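Local structure of ribonucleoside-diphosphate reductase subunit beta (Clostridium botulinum, 6ZJK) at residues A[105-110]-A[142-147]; A[171-176]-A[205-210]. The protein probably forms, as a diiron small subunit, the radical-generating partner of a ribonucleotide reductase that converts ribonucleoside diphosphates to deoxyribonucleotides. One frame throughout, in Å; residues are numbered along the deposited sequence.

Contact 1. Residues A[105-110]-A[142-147]; sequences FLDSVQ and QSYSYI. With FE (Fe (III) ion), chain H.
Y144 reaches from helix 124-151 to D107 on helix 90-118, and these two buried side chains make the whole direct contact between 105-110 and 142-147. The polar part is one hydrogen bond: the phenol OH of Y144 donates to D107 OD2 over 3.1 Å, arriving nearly along the C-O axis of that oxygen. Both first torsions set the side-chain CG anti to its own carbonyl carbon (chi1 -76° in D107 and -52° in Y144), which sends carboxylate and ring into the gap between the helices. The long directions of the two side chains are roughly perpendicular, while their planes differ by 27°. OD2 meets the edge of the ring, close to its plane, with CE2 of Y144 at 3.5 Å from D107 OD2. Metal coordination uses the other oxygen. D107 OD1 binds an iron(III) ion at 2.2 Å, whereas D107 OD2 stays 3.5 Å from the metal, making the ligand monodentate. Water 1 sits 2.4 Å from the iron on roughly the opposite side from D107 OD1; E137 and H140 bind the same ion. The carboxylate thus joins tyrosine to metal, and its rotation is fixed by a different partner on each oxygen. Y144 OH lies 5.5 Å from the iron atom FE. This is the arrangement of the radical-bearing tyrosine in class Ia R2 proteins, and Y144, one turn beyond H140, probably occupies that position. Helix 190-220 covers both side chains, while I234 of helix 225-255 packs on another part of the tyrosine. The contact is thereby enclosed within the helical bundle around the diiron site.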
loop_
_atom_site.group_PDB
_atom_site.type_symbol
_atom_site.label_atom_id
_atom_site.label_comp_id
_atom_site.label_asym_id
_atom_site.label_seq_id
_atom_site.Cartn_x
_atom_site.Cartn_y
_atom_site.Cartn_z
ATOM N N PHE A 105 -13.625 11.287 -3.444
ATOM C CA PHE A 105 -12.564 11.951 -4.184
ATOM C C PHE A 105 -11.311 12.113 -3.319
ATOM O O PHE A 105 -10.189 11.900 -3.801
ATOM C CB PHE A 105 -13.047 13.313 -4.690
ATOM C CG PHE A 105 -11.925 14.243 -5.031
ATOM C CD1 PHE A 105 -11.356 14.219 -6.297
ATOM C CD2 PHE A 105 -11.399 15.115 -4.071
ATOM C CE1 PHE A 105 -10.305 15.071 -6.606
ATOM C CE2 PHE A 105 -10.349 15.948 -4.372
ATOM C CZ PHE A 105 -9.802 15.936 -5.636
ATOM N N LEU A 106 -11.470 12.426 -2.042
ATOM C CA LEU A 106 -10.325 12.658 -1.159
ATOM C C LEU A 106 -9.435 11.427 -0.979
ATOM O O LEU A 106 -8.292 11.480 -1.184
ATOM C CB LEU A 106 -10.754 13.237 0.167
ATOM C CG LEU A 106 -11.321 14.636 0.209
ATOM C CD1 LEU A 106 -11.571 15.097 1.594
ATOM C CD2 LEU A 106 -10.620 15.660 -0.608
ATOM N N ASP A 107 -10.041 10.327 -0.629
ATOM C CA ASP A 107 -9.358 9.104 -0.463
ATOM C C ASP A 107 -8.796 8.591 -1.795
ATOM O O ASP A 107 -7.777 8.006 -1.797
ATOM C CB ASP A 107 -10.220 8.083 0.197
ATOM C CG ASP A 107 -10.378 8.302 1.679
ATOM O OD1 ASP A 107 -9.424 8.462 2.406
ATOM O OD2 ASP A 107 -11.475 8.266 2.148
ATOM N N SER A 108 -9.456 8.846 -2.915
ATOM C CA SER A 108 -8.951 8.428 -4.175
ATOM C C SER A 108 -7.678 9.155 -4.493
ATOM O O SER A 108 -6.764 8.565 -4.911
ATOM C CB SER A 108 -9.986 8.579 -5.294
ATOM O OG SER A 108 -10.997 7.636 -5.174
ATOM N N VAL A 109 -7.617 10.451 -4.279
ATOM C CA VAL A 109 -6.397 11.159 -4.573
ATOM C C VAL A 109 -5.291 10.841 -3.567
ATOM O O VAL A 109 -4.184 10.905 -3.890
ATOM C CB VAL A 109 -6.505 12.662 -4.723
ATOM C CG1 VAL A 109 -7.337 13.051 -5.888
ATOM C CG2 VAL A 109 -7.001 13.297 -3.490
ATOM N N GLN A 110 -5.645 10.484 -2.360
ATOM C CA GLN A 110 -4.686 10.095 -1.371
ATOM C C GLN A 110 -4.057 8.803 -1.869
ATOM O O GLN A 110 -2.888 8.686 -1.882
ATOM C CB GLN A 110 -5.336 9.877 -0.035
ATOM C CG GLN A 110 -5.704 11.119 0.724
ATOM C CD GLN A 110 -4.548 11.979 1.054
ATOM O OE1 GLN A 110 -4.110 12.757 0.263
ATOM N NE2 GLN A 110 -4.044 11.826 2.242
ATOM N N GLN A 142 -13.421 2.047 -0.588
ATOM C CA GLN A 142 -14.282 0.915 -0.832
ATOM C C GLN A 142 -15.464 0.871 0.062
ATOM O O GLN A 142 -16.496 0.422 -0.318
ATOM C CB GLN A 142 -13.535 -0.393 -0.675
ATOM C CG GLN A 142 -14.275 -1.607 -1.140
ATOM C CD GLN A 142 -14.841 -2.374 -0.040
ATOM O OE1 GLN A 142 -14.299 -2.435 1.004
ATOM N NE2 GLN A 142 -15.926 -2.965 -0.269
ATOM N N SER A 143 -15.266 1.295 1.285
ATOM C CA SER A 143 -16.331 1.474 2.266
ATOM C C SER A 143 -17.492 2.274 1.690
ATOM O O SER A 143 -18.634 2.107 2.142
ATOM C CB SER A 143 -15.809 2.156 3.542
ATOM O OG SER A 143 -15.579 3.548 3.349
ATOM N N TYR A 144 -17.153 3.242 0.875
ATOM C CA TYR A 144 -18.131 4.129 0.303
ATOM C C TYR A 144 -18.916 3.379 -0.767
ATOM O O TYR A 144 -20.076 3.523 -0.845
ATOM C CB TYR A 144 -17.543 5.438 -0.231
ATOM C CG TYR A 144 -16.661 6.205 0.753
ATOM C CD1 TYR A 144 -16.991 6.281 2.071
ATOM C CD2 TYR A 144 -15.512 6.812 0.354
ATOM C CE1 TYR A 144 -16.206 6.950 2.960
ATOM C CE2 TYR A 144 -14.725 7.490 1.241
ATOM C CZ TYR A 144 -15.079 7.546 2.535
ATOM O OH TYR A 144 -14.295 8.175 3.407
ATOM N N SER A 145 -18.249 2.592 -1.583
ATOM C CA SER A 145 -18.936 1.741 -2.550
ATOM C C SER A 145 -19.884 0.773 -1.847
ATOM O O SER A 145 -20.994 0.512 -2.331
ATOM C CB SER A 145 -17.925 0.980 -3.414
ATOM O OG SER A 145 -17.638 1.686 -4.616
ATOM N N TYR A 146 -19.438 0.229 -0.737
ATOM C CA TYR A 146 -20.228 -0.677 0.036
ATOM C C TYR A 146 -21.477 -0.008 0.599
ATOM O O TYR A 146 -22.501 -0.591 0.588
ATOM C CB TYR A 146 -19.436 -1.311 1.144
ATOM C CG TYR A 146 -20.222 -2.064 2.154
ATOM C CD1 TYR A 146 -21.003 -3.102 1.811
ATOM C CD2 TYR A 146 -20.141 -1.772 3.462
ATOM C CE1 TYR A 146 -21.696 -3.798 2.732
ATOM C CE2 TYR A 146 -20.832 -2.466 4.398
ATOM C CZ TYR A 146 -21.619 -3.474 4.021
ATOM O OH TYR A 146 -22.300 -4.167 4.941
ATOM N N ILE A 147 -21.352 1.192 1.142
ATOM C CA ILE A 147 -22.524 1.922 1.649
ATOM C C ILE A 147 -23.540 2.160 0.526
ATOM O O ILE A 147 -24.731 1.860 0.667
ATOM C CB ILE A 147 -22.112 3.244 2.321
ATOM C CG1 ILE A 147 -21.377 2.970 3.640
ATOM C CG2 ILE A 147 -23.347 4.154 2.551
ATOM C CD1 ILE A 147 -20.696 4.199 4.263
HETATM FE FE FE H . -8.931 8.084 4.524
HETATM O O HOH W 1 -7.772 8.301 6.630
#

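Contact 2. Residues A[171-176]-A[205-210]; sequences LERNKF and GIYFYS
A cation-pi contact supplemented by a water bridge joins R173 and Y207, linking helix 168-186 to helix 190-220 in the R2 helical bundle. The backbones are well separated, R173 CA and Y207 CA lying 11.2 Å apart, and the gap is spanned by side chains. The arginine chain bends at chi2 and chi3, bringing its guanidinium over one face of the tyrosine ring. CZ of R173 lies 4.8 Å from the centroid of the Y207 ring, 16° off the ring normal. The guanidinium does not lie flat on the phenol: the two planes are 80° apart, so an NH1 edge is presented to the ring. R173 NH1 lies over the rim, nearest to Y207 CE1 at 3.4 Å. Water 2 closes the arrangement in the plane of the guanidinium, accepting a hydrogen bond from R173 NH1 at 3.1 Å and pairing with Y207 OH at 2.9 Å. R173 also forms a salt bridge through NH2 to E279 of helix 262-287, while the other carboxylate oxygen of E279 takes part in a hydrogen bond with S210 OG. Helix 190-220 has a wider, pi-type turn at 205-207, which takes in Y207 itself. R173 thus divides its hold on its surroundings between an aromatic face, a water and a carboxylate. The ring and E279 together would be expected to stabilise the positive charge of this partly buried arginine, and the water gives the phenol oxygen a polar partner beside that charge.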
loop_
_atom_site.group_PDB
_atom_site.type_symbol
_atom_site.label_atom_id
_atom_site.label_comp_id
_atom_site.label_asym_id
_atom_site.label_seq_id
_atom_site.Cartn_x
_atom_site.Cartn_y
_atom_site.Cartn_z
ATOM N N LEU A 171 -16.796 20.581 -8.126
ATOM C CA LEU A 171 -15.759 20.456 -9.091
ATOM C C LEU A 171 -14.591 21.382 -8.840
ATOM O O LEU A 171 -13.490 20.970 -8.920
ATOM C CB LEU A 171 -16.302 20.706 -10.468
ATOM C CG LEU A 171 -15.682 20.006 -11.647
ATOM C CD1 LEU A 171 -15.572 20.920 -12.805
ATOM C CD2 LEU A 171 -14.334 19.453 -11.342
ATOM N N GLU A 172 -14.817 22.637 -8.544
ATOM C CA GLU A 172 -13.690 23.534 -8.357
ATOM C C GLU A 172 -12.864 23.162 -7.152
ATOM O O GLU A 172 -11.692 23.290 -7.190
ATOM C CB GLU A 172 -14.093 24.999 -8.325
ATOM C CG GLU A 172 -14.588 25.571 -9.648
ATOM C CD GLU A 172 -13.520 25.784 -10.709
ATOM O OE1 GLU A 172 -12.385 26.205 -10.383
ATOM O OE2 GLU A 172 -13.824 25.515 -11.895
ATOM N N ARG A 173 -13.493 22.710 -6.091
ATOM C CA ARG A 173 -12.803 22.267 -4.908
ATOM C C ARG A 173 -11.845 21.173 -5.311
ATOM O O ARG A 173 -10.654 21.272 -5.087
ATOM C CB ARG A 173 -13.781 21.725 -3.907
ATOM C CG ARG A 173 -14.298 22.715 -2.913
ATOM C CD ARG A 173 -14.569 22.083 -1.560
ATOM N NE ARG A 173 -13.453 22.232 -0.648
ATOM C CZ ARG A 173 -13.428 21.785 0.581
ATOM N NH1 ARG A 173 -12.377 21.988 1.298
ATOM N NH2 ARG A 173 -14.415 21.159 1.111
ATOM N N ASN A 174 -12.362 20.177 -6.004
ATOM C CA ASN A 174 -11.586 19.063 -6.492
ATOM C C ASN A 174 -10.392 19.503 -7.276
ATOM O O ASN A 174 -9.319 19.082 -7.023
ATOM C CB ASN A 174 -12.444 18.121 -7.286
ATOM C CG ASN A 174 -13.334 17.289 -6.425
ATOM O OD1 ASN A 174 -13.398 17.475 -5.256
ATOM N ND2 ASN A 174 -14.026 16.382 -7.012
ATOM N N LYS A 175 -10.553 20.419 -8.179
ATOM C CA LYS A 175 -9.429 20.877 -8.934
ATOM C C LYS A 175 -8.412 21.577 -8.089
ATOM O O LYS A 175 -7.253 21.453 -8.307
ATOM C CB LYS A 175 -9.907 21.813 -9.990
ATOM C CG LYS A 175 -10.419 21.096 -11.191
ATOM C CD LYS A 175 -11.542 21.870 -11.804
ATOM C CE LYS A 175 -11.045 22.950 -12.718
ATOM N NZ LYS A 175 -12.063 23.276 -13.731
ATOM N N PHE A 176 -8.862 22.364 -7.150
ATOM C CA PHE A 176 -7.959 23.050 -6.275
ATOM C C PHE A 176 -7.102 22.057 -5.518
ATOM O O PHE A 176 -5.932 22.100 -5.585
ATOM C CB PHE A 176 -8.744 23.876 -5.277
ATOM C CG PHE A 176 -7.902 24.543 -4.240
ATOM C CD1 PHE A 176 -7.129 25.616 -4.561
ATOM C CD2 PHE A 176 -7.884 24.098 -2.961
ATOM C CE1 PHE A 176 -6.347 26.221 -3.627
ATOM C CE2 PHE A 176 -7.103 24.694 -2.020
ATOM C CZ PHE A 176 -6.348 25.765 -2.352
ATOM N N GLY A 205 -6.603 16.435 8.582
ATOM C CA GLY A 205 -6.955 17.017 9.859
ATOM C C GLY A 205 -8.077 18.021 9.812
ATOM O O GLY A 205 -8.561 18.437 10.871
ATOM N N ILE A 206 -8.508 18.432 8.614
ATOM C CA ILE A 206 -9.561 19.442 8.493
ATOM C C ILE A 206 -10.721 18.944 7.624
ATOM O O ILE A 206 -11.866 18.894 8.088
ATOM C CB ILE A 206 -9.001 20.758 7.938
ATOM C CG1 ILE A 206 -7.898 21.303 8.869
ATOM C CG2 ILE A 206 -10.132 21.799 7.777
ATOM C CD1 ILE A 206 -8.382 21.642 10.274
ATOM N N TYR A 207 -10.440 18.563 6.368
ATOM C CA TYR A 207 -11.534 18.237 5.447
ATOM C C TYR A 207 -12.296 17.006 5.921
ATOM O O TYR A 207 -13.527 17.016 5.963
ATOM C CB TYR A 207 -11.019 18.023 4.013
ATOM C CG TYR A 207 -10.250 19.197 3.424
ATOM C CD1 TYR A 207 -10.440 20.490 3.893
ATOM C CD2 TYR A 207 -9.314 19.001 2.411
ATOM C CE1 TYR A 207 -9.725 21.561 3.361
ATOM C CE2 TYR A 207 -8.596 20.066 1.873
ATOM C CZ TYR A 207 -8.804 21.342 2.356
ATOM O OH TYR A 207 -8.103 22.412 1.836
ATOM N N PHE A 208 -11.571 16.022 6.394
ATOM C CA PHE A 208 -12.203 14.846 6.826
ATOM C C PHE A 208 -12.990 15.031 8.087
ATOM O O PHE A 208 -14.002 14.454 8.224
ATOM C CB PHE A 208 -11.243 13.646 6.886
ATOM C CG PHE A 208 -11.370 12.730 5.731
ATOM C CD1 PHE A 208 -12.347 11.798 5.681
ATOM C CD2 PHE A 208 -10.553 12.840 4.695
ATOM C CE1 PHE A 208 -12.474 10.998 4.597
ATOM C CE2 PHE A 208 -10.682 12.059 3.600
ATOM C CZ PHE A 208 -11.645 11.140 3.562
ATOM N N TYR A 209 -12.491 15.830 9.007
ATOM C CA TYR A 209 -13.155 16.087 10.281
ATOM C C TYR A 209 -14.467 16.807 10.064
ATOM O O TYR A 209 -15.390 16.569 10.720
ATOM C CB TYR A 209 -12.209 16.751 11.291
ATOM C CG TYR A 209 -11.374 15.738 12.000
ATOM C CD1 TYR A 209 -10.284 15.209 11.414
ATOM C CD2 TYR A 209 -11.711 15.289 13.224
ATOM C CE1 TYR A 209 -9.530 14.257 12.032
ATOM C CE2 TYR A 209 -10.966 14.341 13.858
ATOM C CZ TYR A 209 -9.878 13.829 13.235
ATOM O OH TYR A 209 -9.156 12.898 13.845
ATOM N N SER A 210 -14.515 17.669 9.099
ATOM C CA SER A 210 -15.774 18.310 8.731
ATOM C C SER A 210 -16.805 17.287 8.260
ATOM O O SER A 210 -17.992 17.392 8.588
ATOM C CB SER A 210 -15.529 19.356 7.648
ATOM O OG SER A 210 -16.758 19.856 7.114
HETATM O O HOH W 2 -9.965 23.321 -0.217
#

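Contacts 1 and 2 have centres about 14 Å apart and meet through F208, the residue following Y207. Its ring lies against the hydrogen-bonded pair of contact 1: D107 OD2 is 3.2 Å from F208 CZ, and Y144 OH is 3.6 Å from F208 CE1. L106 packs on the same ring, and F105 CD2 touches N174 OD1 at 3.3 Å, tying helix 90-118 to helix 168-186 as well. Contact 1 includes a ligand of one iron, D107; contact 2 stands farther off, with the Y207 side chain about 10 Å from a bound iron. Yet E204, immediately before 205-210, binds the second iron, so helix 190-220 serves both the metal site and the arginine-tyrosine contact farther from the iron.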